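Local atomic coordinates of abietadiene synthase, chloroplastic (Abies grandis, PDB entry 3S9V), a protein that is a largely helical plant enzyme of the terpene synthase family, combining an N-terminal terpene synthase domain with a metal-binding domain. Residues N532-L537 / N604-Q609; D538-A543 / K551-S556; W560-V565 / I574-F579; N581-I586 / V645-L650. All blocks are in the same frame, centred on the assembly; numbering follows the deposited sequence.

Contact 1. Residues N532-L537 / N604-Q609; sequences NFTVIL and NVWKVQ
Thr534 OG1 is hydrogen-bonded to Ser531 O in the preceding turn of its own helix, and this turns the methyl branch of Thr534 to the indole of Trp606. With OG1 lodged between the backbone N and the carbonyl carbon (chi1 60°), CG2 lies beside the backbone N and comes within 3.7 Å of Trp606 CH2. Leu537, one turn further along, brings its CD1 methyl to 3.6 Å from Trp606 CZ3 and 4.1 Å from Trp606 CH2. Both side chains cross the indole at about a right angle, meeting the benzo end of the ring. Trp606 holds its CG anti to the carbonyl carbon, and it is the far end of the indole that comes up to helix 521-541. Phe533 adds its CB at 4.2 Å from Trp606 CH2, while its own ring leads away and meets Phe579 edge-to-face. The two helices belong to the alpha-helical bundle of a class I terpene synthase fold. Their segments run in roughly the same direction (33°), but the axes come no closer than 12.8 Å, and the indole of Trp606 reaches into the gap between them. Further side chains surround the indole: Phe579 and Phe583 pack edge-to-face with it from helix 570-594, and Thr643 and Ile647 touch it from helix 641-648.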
loop_
_atom_site.group_PDB
_atom_site.type_symbol
_atom_site.label_atom_id
_atom_site.label_comp_id
_atom_site.label_asym_id
_atom_site.label_seq_id
_atom_site.Cartn_x
_atom_site.Cartn_y
_atom_site.Cartn_z
ATOM N N ASN A 532 27.527 -4.811 -12.809
ATOM C CA ASN A 532 27.969 -5.476 -14.029
ATOM C C ASN A 532 29.330 -6.123 -13.787
ATOM O O ASN A 532 29.594 -7.231 -14.257
ATOM C CB ASN A 532 28.059 -4.482 -15.188
ATOM C CG ASN A 532 27.630 -5.098 -16.505
ATOM O OD1 ASN A 532 28.133 -6.149 -16.901
ATOM N ND2 ASN A 532 26.693 -4.451 -17.187
ATOM N N PHE A 533 30.196 -5.443 -13.046
ATOM C CA PHE A 533 31.497 -6.022 -12.767
ATOM C C PHE A 533 31.430 -7.218 -11.829
ATOM O O PHE A 533 32.273 -8.105 -11.911
ATOM C CB PHE A 533 32.467 -4.974 -12.225
ATOM C CG PHE A 533 33.368 -4.408 -13.283
ATOM C CD1 PHE A 533 33.145 -3.142 -13.810
ATOM C CD2 PHE A 533 34.404 -5.178 -13.805
ATOM C CE1 PHE A 533 33.935 -2.651 -14.841
ATOM C CE2 PHE A 533 35.202 -4.695 -14.840
ATOM C CZ PHE A 533 34.965 -3.428 -15.357
ATOM N N THR A 534 30.439 -7.261 -10.941
ATOM C CA THR A 534 30.332 -8.416 -10.054
ATOM C C THR A 534 29.874 -9.613 -10.891
ATOM O O THR A 534 30.193 -10.755 -10.574
ATOM C CB THR A 534 29.341 -8.180 -8.881
ATOM O OG1 THR A 534 28.026 -7.916 -9.387
ATOM C CG2 THR A 534 29.791 -7.008 -8.046
ATOM N N VAL A 535 29.143 -9.344 -11.971
ATOM C CA VAL A 535 28.667 -10.408 -12.855
ATOM C C VAL A 535 29.819 -10.937 -13.700
ATOM O O VAL A 535 30.000 -12.149 -13.825
ATOM C CB VAL A 535 27.547 -9.907 -13.796
ATOM C CG1 VAL A 535 27.339 -10.889 -14.949
ATOM C CG2 VAL A 535 26.259 -9.750 -13.012
ATOM N N ILE A 536 30.590 -10.016 -14.271
ATOM C CA ILE A 536 31.739 -10.346 -15.109
ATOM C C ILE A 536 32.796 -11.133 -14.329
ATOM O O ILE A 536 33.282 -12.170 -14.795
ATOM C CB ILE A 536 32.397 -9.051 -15.680
ATOM C CG1 ILE A 536 31.463 -8.388 -16.699
ATOM C CG2 ILE A 536 33.732 -9.371 -16.325
ATOM C CD1 ILE A 536 31.968 -7.037 -17.185
ATOM N N LEU A 537 33.155 -10.635 -13.149
ATOM C CA LEU A 537 34.156 -11.299 -12.324
ATOM C C LEU A 537 33.620 -12.618 -11.779
ATOM O O LEU A 537 34.374 -13.573 -11.579
ATOM C CB LEU A 537 34.600 -10.380 -11.180
ATOM C CG LEU A 537 35.291 -9.091 -11.645
ATOM C CD1 LEU A 537 35.816 -8.312 -10.447
ATOM C CD2 LEU A 537 36.434 -9.435 -12.572
ATOM N N ASN A 604 39.543 -2.463 -0.550
ATOM C CA ASN A 604 39.177 -3.358 0.532
ATOM C C ASN A 604 37.813 -3.989 0.244
ATOM O O ASN A 604 37.605 -5.178 0.492
ATOM C CB ASN A 604 39.149 -2.591 1.856
ATOM C CG ASN A 604 39.025 -3.503 3.054
ATOM O OD1 ASN A 604 38.052 -3.438 3.800
ATOM N ND2 ASN A 604 40.016 -4.366 3.245
ATOM N N VAL A 605 36.881 -3.199 -0.285
ATOM C CA VAL A 605 35.566 -3.737 -0.612
ATOM C C VAL A 605 35.770 -4.913 -1.559
ATOM O O VAL A 605 35.236 -6.002 -1.328
ATOM C CB VAL A 605 34.664 -2.695 -1.309
ATOM C CG1 VAL A 605 33.387 -3.374 -1.854
ATOM C CG2 VAL A 605 34.302 -1.590 -0.333
ATOM N N TRP A 606 36.557 -4.688 -2.613
ATOM C CA TRP A 606 36.837 -5.727 -3.605
ATOM C C TRP A 606 37.709 -6.864 -3.063
ATOM O O TRP A 606 37.554 -8.020 -3.469
ATOM C CB TRP A 606 37.483 -5.113 -4.860
ATOM C CG TRP A 606 36.472 -4.502 -5.798
ATOM C CD1 TRP A 606 36.261 -3.177 -6.026
ATOM C CD2 TRP A 606 35.479 -5.204 -6.557
ATOM N NE1 TRP A 606 35.192 -3.004 -6.874
ATOM C CE2 TRP A 606 34.693 -4.233 -7.215
ATOM C CE3 TRP A 606 35.172 -6.563 -6.740
ATOM C CZ2 TRP A 606 33.611 -4.573 -8.047
ATOM C CZ3 TRP A 606 34.095 -6.904 -7.566
ATOM C CH2 TRP A 606 33.327 -5.907 -8.209
ATOM N N LYS A 607 38.617 -6.540 -2.147
ATOM C CA LYS A 607 39.489 -7.549 -1.552
ATOM C C LYS A 607 38.644 -8.685 -0.989
ATOM O O LYS A 607 38.871 -9.848 -1.303
ATOM C CB LYS A 607 40.332 -6.931 -0.432
ATOM C CG LYS A 607 41.096 -7.943 0.424
ATOM C CD LYS A 607 41.795 -7.258 1.589
ATOM C CE LYS A 607 42.396 -8.263 2.567
ATOM N NZ LYS A 607 43.394 -9.157 1.913
ATOM N N VAL A 608 37.656 -8.340 -0.168
ATOM C CA VAL A 608 36.791 -9.340 0.449
ATOM C C VAL A 608 35.925 -10.068 -0.574
ATOM O O VAL A 608 35.673 -11.265 -0.444
ATOM C CB VAL A 608 35.894 -8.694 1.536
ATOM C CG1 VAL A 608 34.937 -9.728 2.131
ATOM C CG2 VAL A 608 36.781 -8.103 2.639
ATOM N N GLN A 609 35.484 -9.344 -1.597
ATOM C CA GLN A 609 34.651 -9.930 -2.640
ATOM C C GLN A 609 35.420 -10.988 -3.439
ATOM O O GLN A 609 34.916 -12.095 -3.679
ATOM C CB GLN A 609 34.159 -8.847 -3.598
ATOM C CG GLN A 609 33.161 -9.353 -4.626
ATOM C CD GLN A 609 31.899 -9.870 -3.965
ATOM O OE1 GLN A 609 31.239 -9.142 -3.226
ATOM N NE2 GLN A 609 31.559 -11.130 -4.221
#

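Contact 2. Residues D538-A543 / K551-S556; sequences DDLYDA and KLFTES
Tyr541 OH and Thr554 OG1 form the polar link of this contact, a hydrogen bond of 2.8 Å in which either hydroxyl could be the donor. Thr554 OG1 sits at the edge of the tyrosine ring, in its plane, and the two side chains cross at about a right angle. The same OG1 has a weak bond to Leu550 O in its own helix. A second polar feature lies within that helix: Leu552 O accepts Ser556 OG at 2.7 Å as well as Ser556 N at 2.8 Å, the two donors reaching it from opposite faces of its plane. Asp538 to Asp542 read DDLYD, a match to the aspartate-rich DDXXD motif that in class I terpene synthases lies at the end of a bundle helix and binds divalent metal ions. Here Leu540 and Tyr541, the two residues between the aspartates, turn to helix 547-559, whereas Asp538, Asp539 and Asp542 make no contact with 551-556. The apolar contacts centre on Phe553. Leu540, its CG anti to the backbone N (chi1 -170°), brings CD2 to 3.9 Å from Phe553 CD2, and Tyr541 CE1 lies 4.3 Å from Phe553 CD1, with the hydroxyl beside the same ring. The phenylalanine ring continues into helix 570-594, touching Met572 and Cys575 and meeting Phe576 edge-to-face. Tyr541 is covered in turn by Leu610 and Thr614 of helix 599-621.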
loop_
_atom_site.group_PDB
_atom_site.type_symbol
_atom_site.label_atom_id
_atom_site.label_comp_id
_atom_site.label_asym_id
_atom_site.label_seq_id
_atom_site.Cartn_x
_atom_site.Cartn_y
_atom_site.Cartn_z
ATOM N N ASP A 538 32.313 -12.675 -11.554
ATOM C CA ASP A 538 31.697 -13.897 -11.059
ATOM C C ASP A 538 31.901 -14.987 -12.108
ATOM O O ASP A 538 32.236 -16.125 -11.773
ATOM C CB ASP A 538 30.201 -13.691 -10.830
ATOM C CG ASP A 538 29.565 -14.841 -10.089
ATOM O OD1 ASP A 538 28.320 -14.879 -10.000
ATOM O OD2 ASP A 538 30.311 -15.706 -9.586
ATOM N N ASP A 539 31.690 -14.639 -13.378
ATOM C CA ASP A 539 31.868 -15.607 -14.458
ATOM C C ASP A 539 33.352 -15.947 -14.609
ATOM O O ASP A 539 33.716 -17.103 -14.839
ATOM C CB ASP A 539 31.331 -15.060 -15.790
ATOM C CG ASP A 539 29.819 -14.857 -15.783
ATOM O OD1 ASP A 539 29.101 -15.660 -15.144
ATOM O OD2 ASP A 539 29.345 -13.900 -16.438
ATOM N N LEU A 540 34.203 -14.935 -14.473
ATOM C CA LEU A 540 35.639 -15.133 -14.589
ATOM C C LEU A 540 36.134 -16.144 -13.553
ATOM O O LEU A 540 36.752 -17.144 -13.906
ATOM C CB LEU A 540 36.376 -13.806 -14.400
ATOM C CG LEU A 540 37.865 -13.870 -14.742
ATOM C CD1 LEU A 540 38.015 -14.142 -16.247
ATOM C CD2 LEU A 540 38.553 -12.568 -14.360
ATOM N N TYR A 541 35.859 -15.882 -12.276
ATOM C CA TYR A 541 36.285 -16.781 -11.207
ATOM C C TYR A 541 35.585 -18.128 -11.252
ATOM O O TYR A 541 36.076 -19.097 -10.695
ATOM C CB TYR A 541 36.057 -16.150 -9.830
ATOM C CG TYR A 541 37.111 -15.146 -9.439
ATOM C CD1 TYR A 541 37.273 -13.959 -10.155
ATOM C CD2 TYR A 541 37.985 -15.403 -8.387
ATOM C CE1 TYR A 541 38.288 -13.058 -9.836
ATOM C CE2 TYR A 541 39.005 -14.508 -8.060
ATOM C CZ TYR A 541 39.154 -13.343 -8.792
ATOM O OH TYR A 541 40.188 -12.481 -8.504
ATOM N N ASP A 542 34.436 -18.194 -11.911
ATOM C CA ASP A 542 33.704 -19.452 -11.994
ATOM C C ASP A 542 33.915 -20.110 -13.356
ATOM O O ASP A 542 33.286 -21.120 -13.669
ATOM C CB ASP A 542 32.208 -19.213 -11.750
ATOM C CG ASP A 542 31.403 -20.499 -11.749
ATOM O OD1 ASP A 542 31.791 -21.440 -11.026
ATOM O OD2 ASP A 542 30.382 -20.570 -12.466
ATOM N N ALA A 543 34.811 -19.533 -14.154
ATOM C CA ALA A 543 35.101 -20.052 -15.488
ATOM C C ALA A 543 35.819 -21.396 -15.414
ATOM O O ALA A 543 36.128 -22.003 -16.441
ATOM C CB ALA A 543 35.944 -19.047 -16.271
ATOM N N LYS A 551 44.631 -15.790 -9.313
ATOM C CA LYS A 551 45.482 -15.159 -8.321
ATOM C C LYS A 551 46.156 -13.889 -8.857
ATOM O O LYS A 551 46.478 -12.977 -8.090
ATOM C CB LYS A 551 46.542 -16.139 -7.836
ATOM C CG LYS A 551 47.340 -15.602 -6.674
ATOM C CD LYS A 551 48.519 -16.485 -6.329
ATOM C CE LYS A 551 49.396 -15.790 -5.301
ATOM N NZ LYS A 551 49.795 -14.426 -5.765
ATOM N N LEU A 552 46.374 -13.827 -10.167
ATOM C CA LEU A 552 46.986 -12.648 -10.761
ATOM C C LEU A 552 45.991 -11.500 -10.675
ATOM O O LEU A 552 46.369 -10.363 -10.392
ATOM C CB LEU A 552 47.346 -12.897 -12.227
ATOM C CG LEU A 552 48.332 -14.022 -12.545
ATOM C CD1 LEU A 552 48.395 -14.203 -14.055
ATOM C CD2 LEU A 552 49.708 -13.703 -11.977
ATOM N N PHE A 553 44.716 -11.795 -10.916
ATOM C CA PHE A 553 43.687 -10.764 -10.847
ATOM C C PHE A 553 43.584 -10.245 -9.411
ATOM O O PHE A 553 43.629 -9.036 -9.167
ATOM C CB PHE A 553 42.336 -11.325 -11.313
ATOM C CG PHE A 553 41.323 -10.259 -11.676
ATOM C CD1 PHE A 553 40.609 -9.581 -10.688
ATOM C CD2 PHE A 553 41.097 -9.924 -13.014
ATOM C CE1 PHE A 553 39.686 -8.588 -11.027
ATOM C CE2 PHE A 553 40.176 -8.931 -13.363
ATOM C CZ PHE A 553 39.472 -8.263 -12.366
ATOM N N THR A 554 43.459 -11.165 -8.461
ATOM C CA THR A 554 43.352 -10.791 -7.054
ATOM C C THR A 554 44.558 -9.958 -6.618
ATOM O O THR A 554 44.411 -8.945 -5.918
ATOM C CB THR A 554 43.243 -12.046 -6.155
ATOM O OG1 THR A 554 42.128 -12.835 -6.583
ATOM C CG2 THR A 554 43.034 -11.655 -4.706
ATOM N N GLU A 555 45.746 -10.386 -7.040
ATOM C CA GLU A 555 46.983 -9.688 -6.702
ATOM C C GLU A 555 47.050 -8.312 -7.364
ATOM O O GLU A 555 47.557 -7.350 -6.776
ATOM C CB GLU A 555 48.195 -10.516 -7.137
ATOM C CG GLU A 555 49.538 -9.817 -6.924
ATOM C CD GLU A 555 49.983 -9.821 -5.474
ATOM O OE1 GLU A 555 49.219 -9.355 -4.602
ATOM O OE2 GLU A 555 51.108 -10.293 -5.205
ATOM N N SER A 556 46.551 -8.224 -8.590
ATOM C CA SER A 556 46.559 -6.961 -9.319
ATOM C C SER A 556 45.736 -5.939 -8.552
ATOM O O SER A 556 46.142 -4.787 -8.405
ATOM C CB SER A 556 45.971 -7.134 -10.726
ATOM O OG SER A 556 46.762 -7.997 -11.528
#

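Contact 3. Residues W560-V565 / I574-F579; sequences WDLSLV and ICFVGF
Trp560 leaves helix 547-559 with a positive phi (52°), and the chain then runs as an irregular loop beside helix 570-594, with CA of Val565 7.9 Å from CA of Phe576. This is the loop joining two helices of the terpene synthase bundle, and an Asx turn shapes it: Asp561 OD1 accepts Ser563 N at 2.7 Å in a nearly straight bond (164°), the donor lying above the carboxylate plane. Two phenylalanines of the helix carry the packing. Phe576, with CG anti to the backbone N (chi1 -175°), extends toward the loop. Its CE2 corner meets Leu562 CD2 at 3.8 Å near the ring plane, while Val565 CG2 approaches CD2 of the same ring obliquely at 4.1 Å. The side chains of Phe579, one turn on, and Trp560 cross at about a right angle, Phe579 CE2 lying 3.7 Å from Trp560 CZ3 at the indole edge. Further round, Trp560 NE1 is hydrogen-bonded to Asn584 OD1. Beside the Leu562 methyl, the backbone atom Asp561 O also lies near the plane of the Phe576 ring, 3.5 Å from CE2.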
loop_
_atom_site.group_PDB
_atom_site.type_symbol
_atom_site.label_atom_id
_atom_site.label_comp_id
_atom_site.label_asym_id
_atom_site.label_seq_id
_atom_site.Cartn_x
_atom_site.Cartn_y
_atom_site.Cartn_z
ATOM N N TRP A 560 47.186 -2.747 -6.977
ATOM C CA TRP A 560 46.540 -1.753 -7.834
ATOM C C TRP A 560 47.441 -1.092 -8.881
ATOM O O TRP A 560 47.644 0.125 -8.863
ATOM C CB TRP A 560 45.849 -0.682 -6.973
ATOM C CG TRP A 560 44.833 0.132 -7.728
ATOM C CD1 TRP A 560 45.007 1.378 -8.256
ATOM C CD2 TRP A 560 43.521 -0.289 -8.123
ATOM N NE1 TRP A 560 43.892 1.757 -8.961
ATOM C CE2 TRP A 560 42.963 0.754 -8.895
ATOM C CE3 TRP A 560 42.764 -1.446 -7.901
ATOM C CZ2 TRP A 560 41.684 0.674 -9.448
ATOM C CZ3 TRP A 560 41.491 -1.526 -8.450
ATOM C CH2 TRP A 560 40.965 -0.469 -9.217
ATOM N N ASP A 561 47.978 -1.905 -9.790
ATOM C CA ASP A 561 48.821 -1.424 -10.884
ATOM C C ASP A 561 48.679 -2.388 -12.054
ATOM O O ASP A 561 47.833 -3.285 -12.021
ATOM C CB ASP A 561 50.297 -1.313 -10.467
ATOM C CG ASP A 561 50.906 -2.647 -10.072
ATOM O OD1 ASP A 561 50.635 -3.663 -10.748
ATOM O OD2 ASP A 561 51.677 -2.674 -9.089
ATOM N N LEU A 562 49.500 -2.207 -13.085
ATOM C CA LEU A 562 49.447 -3.068 -14.259
ATOM C C LEU A 562 50.712 -3.910 -14.386
ATOM O O LEU A 562 51.124 -4.258 -15.488
ATOM C CB LEU A 562 49.267 -2.218 -15.521
ATOM C CG LEU A 562 48.065 -1.270 -15.529
ATOM C CD1 LEU A 562 48.037 -0.482 -16.828
ATOM C CD2 LEU A 562 46.782 -2.062 -15.367
ATOM N N SER A 563 51.319 -4.248 -13.255
ATOM C CA SER A 563 52.550 -5.036 -13.252
ATOM C C SER A 563 52.375 -6.530 -13.512
ATOM O O SER A 563 53.366 -7.258 -13.588
ATOM C CB SER A 563 53.267 -4.866 -11.918
ATOM O OG SER A 563 52.458 -5.361 -10.865
ATOM N N LEU A 564 51.135 -6.996 -13.639
ATOM C CA LEU A 564 50.891 -8.419 -13.869
ATOM C C LEU A 564 50.073 -8.697 -15.124
ATOM O O LEU A 564 49.839 -9.851 -15.474
ATOM C CB LEU A 564 50.191 -9.040 -12.652
ATOM C CG LEU A 564 50.947 -8.926 -11.330
ATOM C CD1 LEU A 564 50.168 -9.601 -10.231
ATOM C CD2 LEU A 564 52.320 -9.560 -11.469
ATOM N N VAL A 565 49.652 -7.636 -15.797
ATOM C CA VAL A 565 48.852 -7.752 -17.011
ATOM C C VAL A 565 49.498 -8.626 -18.094
ATOM O O VAL A 565 48.804 -9.253 -18.897
ATOM C CB VAL A 565 48.560 -6.345 -17.589
ATOM C CG1 VAL A 565 48.004 -6.448 -18.996
ATOM C CG2 VAL A 565 47.567 -5.624 -16.695
ATOM N N ILE A 574 42.030 -8.142 -20.571
ATOM C CA ILE A 574 41.035 -7.176 -21.001
ATOM C C ILE A 574 40.116 -6.857 -19.823
ATOM O O ILE A 574 39.897 -5.690 -19.484
ATOM C CB ILE A 574 40.193 -7.754 -22.167
ATOM C CG1 ILE A 574 41.060 -7.884 -23.422
ATOM C CG2 ILE A 574 38.981 -6.878 -22.432
ATOM C CD1 ILE A 574 40.350 -8.580 -24.570
ATOM N N CYS A 575 39.586 -7.908 -19.203
ATOM C CA CYS A 575 38.690 -7.745 -18.073
ATOM C C CYS A 575 39.295 -6.827 -17.019
ATOM O O CYS A 575 38.656 -5.874 -16.586
ATOM C CB CYS A 575 38.360 -9.104 -17.450
ATOM S SG CYS A 575 37.425 -8.977 -15.914
ATOM N N PHE A 576 40.531 -7.106 -16.615
ATOM C CA PHE A 576 41.183 -6.293 -15.601
ATOM C C PHE A 576 41.412 -4.839 -16.025
ATOM O O PHE A 576 41.076 -3.917 -15.278
ATOM C CB PHE A 576 42.528 -6.896 -15.181
ATOM C CG PHE A 576 43.181 -6.144 -14.060
ATOM C CD1 PHE A 576 42.653 -6.199 -12.776
ATOM C CD2 PHE A 576 44.271 -5.313 -14.300
ATOM C CE1 PHE A 576 43.192 -5.430 -11.746
ATOM C CE2 PHE A 576 44.819 -4.541 -13.276
ATOM C CZ PHE A 576 44.276 -4.598 -11.996
ATOM N N VAL A 577 41.994 -4.630 -17.206
ATOM C CA VAL A 577 42.249 -3.273 -17.684
ATOM C C VAL A 577 40.960 -2.469 -17.564
ATOM O O VAL A 577 40.969 -1.344 -17.062
ATOM C CB VAL A 577 42.747 -3.264 -19.157
ATOM C CG1 VAL A 577 42.854 -1.836 -19.668
ATOM C CG2 VAL A 577 44.115 -3.937 -19.247
ATOM N N GLY A 578 39.856 -3.062 -18.015
ATOM C CA GLY A 578 38.566 -2.402 -17.920
ATOM C C GLY A 578 38.215 -2.138 -16.462
ATOM O O GLY A 578 37.784 -1.042 -16.108
ATOM N N PHE A 579 38.411 -3.143 -15.615
ATOM C CA PHE A 579 38.129 -3.028 -14.186
ATOM C C PHE A 579 38.909 -1.851 -13.602
ATOM O O PHE A 579 38.345 -0.991 -12.931
ATOM C CB PHE A 579 38.528 -4.330 -13.473
ATOM C CG PHE A 579 38.284 -4.323 -11.983
ATOM C CD1 PHE A 579 37.015 -4.541 -11.467
ATOM C CD2 PHE A 579 39.339 -4.124 -11.093
ATOM C CE1 PHE A 579 36.796 -4.565 -10.089
ATOM C CE2 PHE A 579 39.130 -4.143 -9.711
ATOM C CZ PHE A 579 37.856 -4.365 -9.210
#

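Contact 4. Residues N581-I586 / V645-L650; sequences NTFNDI and VLISAL
Phe583 and Ile647 make the tight part of this contact: Phe583 CE2 lies 3.7 Å from Ile647 CD1, the methyl coming at the ring obliquely and the two side chains crossing at about a right angle. With CG1 anti to the carbonyl carbon (chi1 -60°) and the chain extended beyond it, Ile647 CD1 reaches the phenylalanine, while CG2 is left for Ile586. That second meeting is looser, with Ile586 CG2 4.1 Å from Ile647 CG2. Thus one isoleucine, using two methyls, serves two residues on successive turns of helix 570-594. Leu650 also points its CB toward that helix, without touching 581-586. On the solvent side of helix 570-594 the residues are polar: Asn581 is exposed, and Asn584 and Asp585 are partly so. On the buried side, Thr582 CG2 lies over one face of the Phe583 ring, toward its rim. Val526 of helix 521-541 touches both isoleucines, and Ile602 of helix 599-621 packs on Phe583 and Ile586. Aliphatic and aromatic side chains from several helices interlocking in this way, with polar residues on the outward side, make up the buried core of the all-helical class I terpene synthase bundle.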
loop_
_atom_site.group_PDB
_atom_site.type_symbol
_atom_site.label_atom_id
_atom_site.label_comp_id
_atom_site.label_asym_id
_atom_site.label_seq_id
_atom_site.Cartn_x
_atom_site.Cartn_y
_atom_site.Cartn_z
ATOM N N ASN A 581 40.440 0.722 -15.202
ATOM C CA ASN A 581 40.072 2.020 -15.756
ATOM C C ASN A 581 38.750 2.517 -15.169
ATOM O O ASN A 581 38.609 3.691 -14.830
ATOM C CB ASN A 581 39.966 1.948 -17.284
ATOM C CG ASN A 581 41.303 1.668 -17.947
ATOM O OD1 ASN A 581 42.355 2.000 -17.403
ATOM N ND2 ASN A 581 41.265 1.066 -19.134
ATOM N N THR A 582 37.783 1.617 -15.047
ATOM C CA THR A 582 36.492 1.983 -14.502
ATOM C C THR A 582 36.609 2.457 -13.058
ATOM O O THR A 582 36.092 3.517 -12.709
ATOM C CB THR A 582 35.507 0.811 -14.561
ATOM O OG1 THR A 582 35.163 0.543 -15.925
ATOM C CG2 THR A 582 34.250 1.132 -13.781
ATOM N N PHE A 583 37.307 1.706 -12.215
ATOM C CA PHE A 583 37.391 2.130 -10.831
ATOM C C PHE A 583 38.330 3.271 -10.486
ATOM O O PHE A 583 38.188 3.876 -9.424
ATOM C CB PHE A 583 37.615 0.928 -9.926
ATOM C CG PHE A 583 36.389 0.079 -9.779
ATOM C CD1 PHE A 583 36.164 -1.002 -10.630
ATOM C CD2 PHE A 583 35.404 0.419 -8.849
ATOM C CE1 PHE A 583 34.972 -1.728 -10.562
ATOM C CE2 PHE A 583 34.208 -0.299 -8.775
ATOM C CZ PHE A 583 33.992 -1.374 -9.635
ATOM N N ASN A 584 39.287 3.580 -11.357
ATOM C CA ASN A 584 40.156 4.718 -11.085
ATOM C C ASN A 584 39.248 5.932 -11.270
ATOM O O ASN A 584 39.399 6.954 -10.598
ATOM C CB ASN A 584 41.322 4.795 -12.074
ATOM C CG ASN A 584 42.535 4.027 -11.605
ATOM O OD1 ASN A 584 42.783 3.895 -10.399
ATOM N ND2 ASN A 584 43.314 3.531 -12.554
ATOM N N ASP A 585 38.299 5.787 -12.192
ATOM C CA ASP A 585 37.323 6.823 -12.501
ATOM C C ASP A 585 36.412 7.015 -11.290
ATOM O O ASP A 585 36.300 8.121 -10.759
ATOM C CB ASP A 585 36.500 6.402 -13.724
ATOM C CG ASP A 585 35.431 7.417 -14.097
ATOM O OD1 ASP A 585 34.712 7.182 -15.094
ATOM O OD2 ASP A 585 35.307 8.448 -13.400
ATOM N N ILE A 586 35.766 5.931 -10.860
ATOM C CA ILE A 586 34.878 5.949 -9.699
ATOM C C ILE A 586 35.639 6.421 -8.458
ATOM O O ILE A 586 35.079 7.090 -7.594
ATOM C CB ILE A 586 34.278 4.538 -9.462
ATOM C CG1 ILE A 586 33.198 4.270 -10.506
ATOM C CG2 ILE A 586 33.725 4.403 -8.043
ATOM C CD1 ILE A 586 32.628 2.870 -10.462
ATOM N N VAL A 645 26.481 -2.258 -2.898
ATOM C CA VAL A 645 26.043 -1.265 -1.928
ATOM C C VAL A 645 27.173 -0.390 -1.390
ATOM O O VAL A 645 27.077 0.835 -1.398
ATOM C CB VAL A 645 25.343 -1.938 -0.727
ATOM C CG1 VAL A 645 25.119 -0.924 0.388
ATOM C CG2 VAL A 645 24.013 -2.526 -1.175
ATOM N N LEU A 646 28.244 -1.019 -0.925
ATOM C CA LEU A 646 29.352 -0.279 -0.350
ATOM C C LEU A 646 30.017 0.715 -1.303
ATOM O O LEU A 646 30.493 1.770 -0.878
ATOM C CB LEU A 646 30.369 -1.258 0.226
ATOM C CG LEU A 646 29.793 -2.064 1.404
ATOM C CD1 LEU A 646 30.808 -3.087 1.896
ATOM C CD2 LEU A 646 29.407 -1.121 2.535
ATOM N N ILE A 647 30.045 0.400 -2.589
ATOM C CA ILE A 647 30.642 1.331 -3.529
ATOM C C ILE A 647 29.626 2.412 -3.928
ATOM O O ILE A 647 29.977 3.585 -4.027
ATOM C CB ILE A 647 31.202 0.586 -4.751
ATOM C CG1 ILE A 647 32.277 -0.402 -4.268
ATOM C CG2 ILE A 647 31.787 1.577 -5.750
ATOM C CD1 ILE A 647 33.038 -1.096 -5.355
ATOM N N SER A 648 28.365 2.026 -4.117
ATOM C CA SER A 648 27.319 2.990 -4.467
ATOM C C SER A 648 27.083 4.020 -3.342
ATOM O O SER A 648 26.758 5.179 -3.613
ATOM C CB SER A 648 26.000 2.264 -4.747
ATOM O OG SER A 648 26.100 1.412 -5.870
ATOM N N ALA A 649 27.242 3.586 -2.089
ATOM C CA ALA A 649 27.038 4.436 -0.915
ATOM C C ALA A 649 27.951 5.664 -0.853
ATOM O O ALA A 649 27.773 6.532 0.002
ATOM C CB ALA A 649 27.208 3.607 0.359
ATOM N N LEU A 650 28.940 5.725 -1.737
ATOM C CA LEU A 650 29.853 6.865 -1.782
ATOM C C LEU A 650 29.271 7.968 -2.660
ATOM O O LEU A 650 29.767 9.088 -2.662
ATOM C CB LEU A 650 31.199 6.452 -2.382
ATOM C CG LEU A 650 32.264 5.730 -1.560
ATOM C CD1 LEU A 650 31.636 4.739 -0.618
ATOM C CD2 LEU A 650 33.219 5.047 -2.527
#

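From the N terminus, helix 521-541 supplies the first segments of contacts 1 and 2. Contact 2 closes the short turn into helix 547-559, and contact 3 then closes the loop between that helix and 570-594; the two follow in series, and both lie within the longer loop that contact 1 closes by bringing 604-609 back to 532-537. Contact 4 opens on helix 570-594 after contact 3 has closed and ends at 645-650, so it crosses contact 1. Contacts 1, 3 and 4 meet around Trp606, Phe579 and Phe583, and contacts 2 and 3 touch through Phe553 and Phe576. Together they join four consecutive helices and helix 641-648 in one bundle.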